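Local coordinates for protein aldehyde dehydrogenase (Bartonella henselae, PDB 3I44) that probably oxidises aldehydes to carboxylic acids with a nicotinamide dinucleotide as electron acceptor, as other members of the aldehyde dehydrogenase family do, at residues S83-L95 with I132-F144. The protein carries 1 engineered substitution. Numbering follows the deposited sequence. Where two conformers were deposited one is given.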
loop_
_atom_site.group_PDB
_atom_site.type_symbol
_atom_site.label_atom_id
_atom_site.label_comp_id
_atom_site.label_asym_id
_atom_site.label_seq_id
_atom_site.Cartn_x
_atom_site.Cartn_y
_atom_site.Cartn_z
ATOM N N SER A 83 9.796 15.302 -20.721
ATOM C CA SER A 83 9.273 14.148 -21.414
ATOM C C SER A 83 10.003 12.900 -20.918
ATOM O O SER A 83 11.096 12.999 -20.351
ATOM C CB SER A 83 9.453 14.299 -22.917
ATOM O OG SER A 83 10.813 14.338 -23.198
ATOM N N PRO A 84 9.397 11.721 -21.111
ATOM C CA PRO A 84 10.043 10.446 -20.832
ATOM C C PRO A 84 11.382 10.295 -21.551
ATOM O O PRO A 84 12.351 9.747 -20.990
ATOM C CB PRO A 84 9.049 9.433 -21.378
ATOM C CG PRO A 84 7.727 10.124 -21.246
ATOM C CD PRO A 84 7.981 11.555 -21.495
ATOM N N HIS A 85 11.408 10.747 -22.799
ATOM C CA HIS A 85 12.644 10.794 -23.574
ATOM C C HIS A 85 13.747 11.533 -22.835
ATOM O O HIS A 85 14.821 10.999 -22.703
ATOM C CB HIS A 85 12.416 11.418 -24.934
ATOM C CG HIS A 85 13.655 11.522 -25.754
ATOM N ND1 HIS A 85 14.151 10.465 -26.485
ATOM C CD2 HIS A 85 14.501 12.560 -25.961
ATOM C CE1 HIS A 85 15.252 10.848 -27.113
ATOM N NE2 HIS A 85 15.484 12.116 -26.814
ATOM N N GLU A 86 13.488 12.725 -22.319
ATOM C CA GLU A 86 14.537 13.491 -21.636
ATOM C C GLU A 86 14.961 12.839 -20.302
ATOM O O GLU A 86 16.122 12.813 -19.970
ATOM C CB GLU A 86 14.035 14.869 -21.271
ATOM C CG GLU A 86 13.752 15.879 -22.399
ATOM C CD GLU A 86 12.932 17.064 -21.829
ATOM O OE1 GLU A 86 11.747 17.225 -22.207
ATOM O OE2 GLU A 86 13.461 17.753 -20.911
ATOM N N ARG A 87 13.994 12.351 -19.528
ATOM C CA ARG A 87 14.278 11.590 -18.304
ATOM C C ARG A 87 15.108 10.335 -18.544
ATOM O O ARG A 87 16.043 10.067 -17.796
ATOM C CB ARG A 87 12.990 11.178 -17.592
ATOM C CG ARG A 87 12.152 12.316 -17.058
ATOM C CD ARG A 87 10.851 11.731 -16.510
ATOM N NE ARG A 87 9.789 12.704 -16.470
ATOM C CZ ARG A 87 8.519 12.431 -16.238
ATOM N NH1 ARG A 87 8.112 11.185 -16.049
ATOM N NH2 ARG A 87 7.640 13.438 -16.198
ATOM N N LEU A 88 14.772 9.552 -19.571
ATOM C CA LEU A 88 15.606 8.421 -19.920
ATOM C C LEU A 88 17.035 8.870 -20.272
ATOM O O LEU A 88 18.000 8.210 -19.906
ATOM C CB LEU A 88 15.006 7.643 -21.061
ATOM C CG LEU A 88 15.744 6.379 -21.497
ATOM C CD1 LEU A 88 15.751 5.381 -20.366
ATOM C CD2 LEU A 88 15.054 5.797 -22.771
ATOM N N GLY A 89 17.164 9.986 -20.976
ATOM C CA GLY A 89 18.489 10.504 -21.336
ATOM C C GLY A 89 19.311 10.844 -20.099
ATOM O O GLY A 89 20.524 10.599 -20.072
ATOM N N PHE A 90 18.673 11.404 -19.067
ATOM C CA PHE A 90 19.400 11.617 -17.815
ATOM C C PHE A 90 19.853 10.315 -17.157
ATOM O O PHE A 90 20.955 10.233 -16.633
ATOM C CB PHE A 90 18.591 12.430 -16.809
ATOM C CG PHE A 90 18.597 13.911 -17.091
ATOM C CD1 PHE A 90 19.766 14.666 -16.899
ATOM C CD2 PHE A 90 17.444 14.551 -17.524
ATOM C CE1 PHE A 90 19.782 16.027 -17.158
ATOM C CE2 PHE A 90 17.447 15.931 -17.778
ATOM C CZ PHE A 90 18.608 16.668 -17.584
ATOM N N VAL A 91 18.989 9.321 -17.154
ATOM C CA VAL A 91 19.333 8.015 -16.559
ATOM C C VAL A 91 20.458 7.300 -17.327
ATOM O O VAL A 91 21.350 6.695 -16.738
ATOM C CB VAL A 91 18.078 7.146 -16.424
ATOM C CG1 VAL A 91 18.439 5.659 -16.018
ATOM C CG2 VAL A 91 17.158 7.819 -15.397
ATOM N N GLU A 92 20.459 7.435 -18.643
ATOM C CA GLU A 92 21.579 6.894 -19.429
ATOM C C GLU A 92 22.880 7.608 -19.106
ATOM O O GLU A 92 23.930 6.982 -19.002
ATOM C CB GLU A 92 21.216 6.849 -20.928
ATOM C CG GLU A 92 20.038 5.801 -21.173
ATOM C CD GLU A 92 19.823 5.456 -22.663
ATOM O OE1 GLU A 92 20.381 6.190 -23.541
ATOM O OE2 GLU A 92 19.124 4.443 -22.955
ATOM N N LYS A 93 22.807 8.918 -18.920
ATOM C CA LYS A 93 23.970 9.706 -18.536
ATOM C C LYS A 93 24.475 9.316 -17.130
ATOM O O LYS A 93 25.673 9.144 -16.904
ATOM C CB LYS A 93 23.631 11.198 -18.600
ATOM C CG LYS A 93 24.846 12.148 -18.414
ATOM C CD LYS A 93 26.025 11.660 -19.286
ATOM C CE LYS A 93 26.775 12.750 -19.990
ATOM N NZ LYS A 93 27.381 12.191 -21.253
ATOM N N ILE A 94 23.540 9.098 -16.211
ATOM C CA ILE A 94 23.878 8.657 -14.879
ATOM C C ILE A 94 24.625 7.315 -14.953
ATOM O O ILE A 94 25.624 7.144 -14.299
ATOM C CB ILE A 94 22.616 8.546 -14.006
ATOM C CG1 ILE A 94 22.106 9.955 -13.627
ATOM C CG2 ILE A 94 22.897 7.646 -12.741
ATOM C CD1 ILE A 94 20.657 9.935 -12.968
ATOM N N LEU A 95 24.115 6.359 -15.728
ATOM C CA LEU A 95 24.773 5.082 -15.902
ATOM C C LEU A 95 26.203 5.241 -16.437
ATOM O O LEU A 95 27.124 4.607 -15.940
ATOM C CB LEU A 95 23.983 4.199 -16.860
ATOM C CG LEU A 95 24.582 2.803 -17.120
ATOM C CD1 LEU A 95 24.807 2.033 -15.786
ATOM C CD2 LEU A 95 23.707 1.991 -18.077
ATOM N N ILE A 132 20.030 -0.186 -12.881
ATOM C CA ILE A 132 19.851 0.920 -13.782
ATOM C C ILE A 132 19.447 0.412 -15.169
ATOM O O ILE A 132 18.458 0.883 -15.727
ATOM C CB ILE A 132 21.101 1.810 -13.892
ATOM C CG1 ILE A 132 21.347 2.538 -12.558
ATOM C CG2 ILE A 132 20.855 2.811 -14.995
ATOM C CD1 ILE A 132 22.676 3.215 -12.398
ATOM N N ARG A 133 20.191 -0.543 -15.710
ATOM C CA ARG A 133 19.886 -1.093 -17.044
ATOM C C ARG A 133 18.507 -1.746 -17.107
ATOM O O ARG A 133 17.836 -1.664 -18.140
ATOM C CB ARG A 133 20.951 -2.120 -17.487
ATOM C CG ARG A 133 22.353 -1.526 -17.651
ATOM C CD ARG A 133 23.352 -2.507 -18.315
ATOM N NE ARG A 133 23.194 -3.851 -17.787
ATOM C CZ ARG A 133 23.902 -4.334 -16.786
ATOM N NH1 ARG A 133 24.846 -3.587 -16.222
ATOM N NH2 ARG A 133 23.638 -5.553 -16.338
ATOM N N ASN A 134 18.122 -2.434 -16.037
ATOM C CA ASN A 134 16.830 -3.084 -16.017
ATOM C C ASN A 134 15.652 -2.074 -15.950
ATOM O O ASN A 134 14.580 -2.321 -16.532
ATOM C CB ASN A 134 16.770 -4.141 -14.934
ATOM C CG ASN A 134 17.555 -5.408 -15.307
ATOM O OD1 ASN A 134 17.524 -5.866 -16.438
ATOM N ND2 ASN A 134 18.216 -5.985 -14.336
ATOM N N PHE A 135 15.867 -0.934 -15.289
ATOM C CA PHE A 135 14.891 0.164 -15.320
ATOM C C PHE A 135 14.794 0.767 -16.738
ATOM O O PHE A 135 13.719 1.026 -17.228
ATOM C CB PHE A 135 15.262 1.274 -14.318
ATOM C CG PHE A 135 14.977 0.895 -12.876
ATOM C CD1 PHE A 135 13.698 0.532 -12.485
ATOM C CD2 PHE A 135 15.973 0.869 -11.948
ATOM C CE1 PHE A 135 13.434 0.203 -11.178
ATOM C CE2 PHE A 135 15.711 0.513 -10.643
ATOM C CZ PHE A 135 14.453 0.181 -10.257
ATOM N N ILE A 136 15.934 0.979 -17.377
ATOM C CA ILE A 136 15.964 1.445 -18.760
ATOM C C ILE A 136 15.148 0.548 -19.685
ATOM O O ILE A 136 14.279 1.054 -20.401
ATOM C CB ILE A 136 17.405 1.590 -19.266
ATOM C CG1 ILE A 136 18.035 2.844 -18.652
ATOM C CG2 ILE A 136 17.449 1.650 -20.807
ATOM C CD1 ILE A 136 19.545 2.869 -18.772
ATOM N N LYS A 137 15.419 -0.756 -19.669
ATOM C CA LYS A 137 14.648 -1.706 -20.450
ATOM C C LYS A 137 13.154 -1.624 -20.129
ATOM O O LYS A 137 12.325 -1.552 -21.053
ATOM C CB LYS A 137 15.146 -3.143 -20.277
ATOM C CG LYS A 137 14.250 -4.175 -21.034
ATOM C CD LYS A 137 14.824 -5.583 -21.029
ATOM C CE LYS A 137 13.927 -6.541 -21.854
ATOM N NZ LYS A 137 14.098 -7.944 -21.333
ATOM N N ALA A 138 12.810 -1.643 -18.836
ATOM C CA ALA A 138 11.403 -1.548 -18.423
ATOM C C ALA A 138 10.769 -0.247 -18.930
ATOM O O ALA A 138 9.680 -0.275 -19.463
ATOM C CB ALA A 138 11.239 -1.671 -16.874
ATOM N N TYR A 139 11.475 0.874 -18.809
ATOM C CA TYR A 139 10.905 2.172 -19.191
ATOM C C TYR A 139 10.537 2.210 -20.665
ATOM O O TYR A 139 9.540 2.809 -21.037
ATOM C CB TYR A 139 11.876 3.292 -18.952
ATOM C CG TYR A 139 11.279 4.666 -18.771
ATOM C CD1 TYR A 139 10.304 4.919 -17.787
ATOM C CD2 TYR A 139 11.754 5.748 -19.499
ATOM C CE1 TYR A 139 9.808 6.207 -17.581
ATOM C CE2 TYR A 139 11.266 7.037 -19.282
ATOM C CZ TYR A 139 10.310 7.262 -18.315
ATOM O OH TYR A 139 9.824 8.543 -18.106
ATOM N N LYS A 140 11.374 1.583 -21.478
ATOM C CA LYS A 140 11.131 1.495 -22.914
ATOM C C LYS A 140 9.855 0.705 -23.222
ATOM O O LYS A 140 9.154 1.056 -24.146
ATOM C CB LYS A 140 12.388 0.971 -23.645
ATOM C CG LYS A 140 13.382 2.113 -23.923
ATOM C CD LYS A 140 14.887 1.729 -23.793
ATOM C CE LYS A 140 15.502 1.148 -25.065
ATOM N NZ LYS A 140 16.923 0.699 -24.832
ATOM N N GLU A 141 9.511 -0.294 -22.419
ATOM C CA GLU A 141 8.224 -0.986 -22.563
ATOM C C GLU A 141 7.005 -0.296 -21.929
ATOM O O GLU A 141 5.884 -0.755 -22.104
ATOM C CB GLU A 141 8.319 -2.417 -21.998
ATOM C CG GLU A 141 9.377 -3.299 -22.713
ATOM C CD GLU A 141 9.183 -3.355 -24.241
ATOM O OE1 GLU A 141 8.323 -4.148 -24.717
ATOM O OE2 GLU A 141 9.886 -2.605 -24.965
ATOM N N PHE A 142 7.212 0.771 -21.167
ATOM C CA PHE A 142 6.132 1.356 -20.369
ATOM C C PHE A 142 5.548 2.516 -21.111
ATOM O O PHE A 142 6.255 3.241 -21.780
ATOM C CB PHE A 142 6.702 1.839 -19.035
ATOM C CG PHE A 142 5.750 2.614 -18.195
ATOM C CD1 PHE A 142 4.743 1.980 -17.506
ATOM C CD2 PHE A 142 5.927 3.983 -18.014
ATOM C CE1 PHE A 142 3.869 2.712 -16.702
ATOM C CE2 PHE A 142 5.067 4.707 -17.224
ATOM C CZ PHE A 142 4.035 4.060 -16.560
ATOM N N SER A 143 4.254 2.727 -20.958
ATOM C CA SER A 143 3.619 3.940 -21.476
ATOM C C SER A 143 2.827 4.631 -20.361
ATOM O O SER A 143 2.192 3.954 -19.569
ATOM C CB SER A 143 2.713 3.597 -22.653
ATOM O OG SER A 143 1.982 4.751 -22.994
ATOM N N PHE A 144 2.851 5.966 -20.324
ATOM C CA PHE A 144 2.129 6.736 -19.282
ATOM C C PHE A 144 0.608 6.794 -19.492
ATOM O O PHE A 144 -0.125 7.250 -18.621
ATOM C CB PHE A 144 2.712 8.143 -19.138
ATOM C CG PHE A 144 4.031 8.155 -18.417
ATOM C CD1 PHE A 144 5.216 7.881 -19.098
ATOM C CD2 PHE A 144 4.086 8.401 -17.053
ATOM C CE1 PHE A 144 6.432 7.879 -18.427
ATOM C CE2 PHE A 144 5.307 8.403 -16.376
ATOM C CZ PHE A 144 6.482 8.132 -17.071
#
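Ile136 pushes its side chain as a knob into the hole formed by Leu88, Val91, Glu92 and Leu95, in the middle of two helices that run nearly antiparallel, at 159°, with their axes 10.4 Å apart. Ile136 CG1 meets Leu88 CD1 at 3.8 Å, the leucine crossing it at about a right angle, and also lies against Val91; CD1 rests on the aliphatic CG of Glu92, and CG2 lies near Leu88 CD1 and Glu92 OE2, so a branched chain fills the hole. One turn earlier, Ile132 carries CG2 anti to its backbone N, and that methyl fits between Val91 CG1 and Leu95 CB, at 3.9 Å from each. Leu95 also sends CD2 alongside the aliphatic CG of Arg133.

Tyr139 reaches across to the first turn of helix 84-100. With chi1 at -157° its ring slides past Leu88 and brings Tyr139 OH to 3.3 Å from Pro84 CA, and Pro84 O lies at the ring edge, 3.4 Å from Tyr139 CE2. Proline suits this first turn, where the backbone N needs no carbonyl partner and proline has no N-H to offer; its CG packs on Phe144 CE1. Arg87 reaches in extended, its guanidinium 86° from the Phe144 ring plane and Arg87 NH1 3.6 Å from Phe144 CZ. That NH1 donates to the carbonyl of Leu187, which Tyr139 OH also meets in a weak hydrogen bond, tying both polar ends to helix 174-188. This helix packs behind Val91 and Ile94. Helices 84-100 and 117-141 thus form an antiparallel pair with a knob-into-hole contact within the aldehyde dehydrogenase fold.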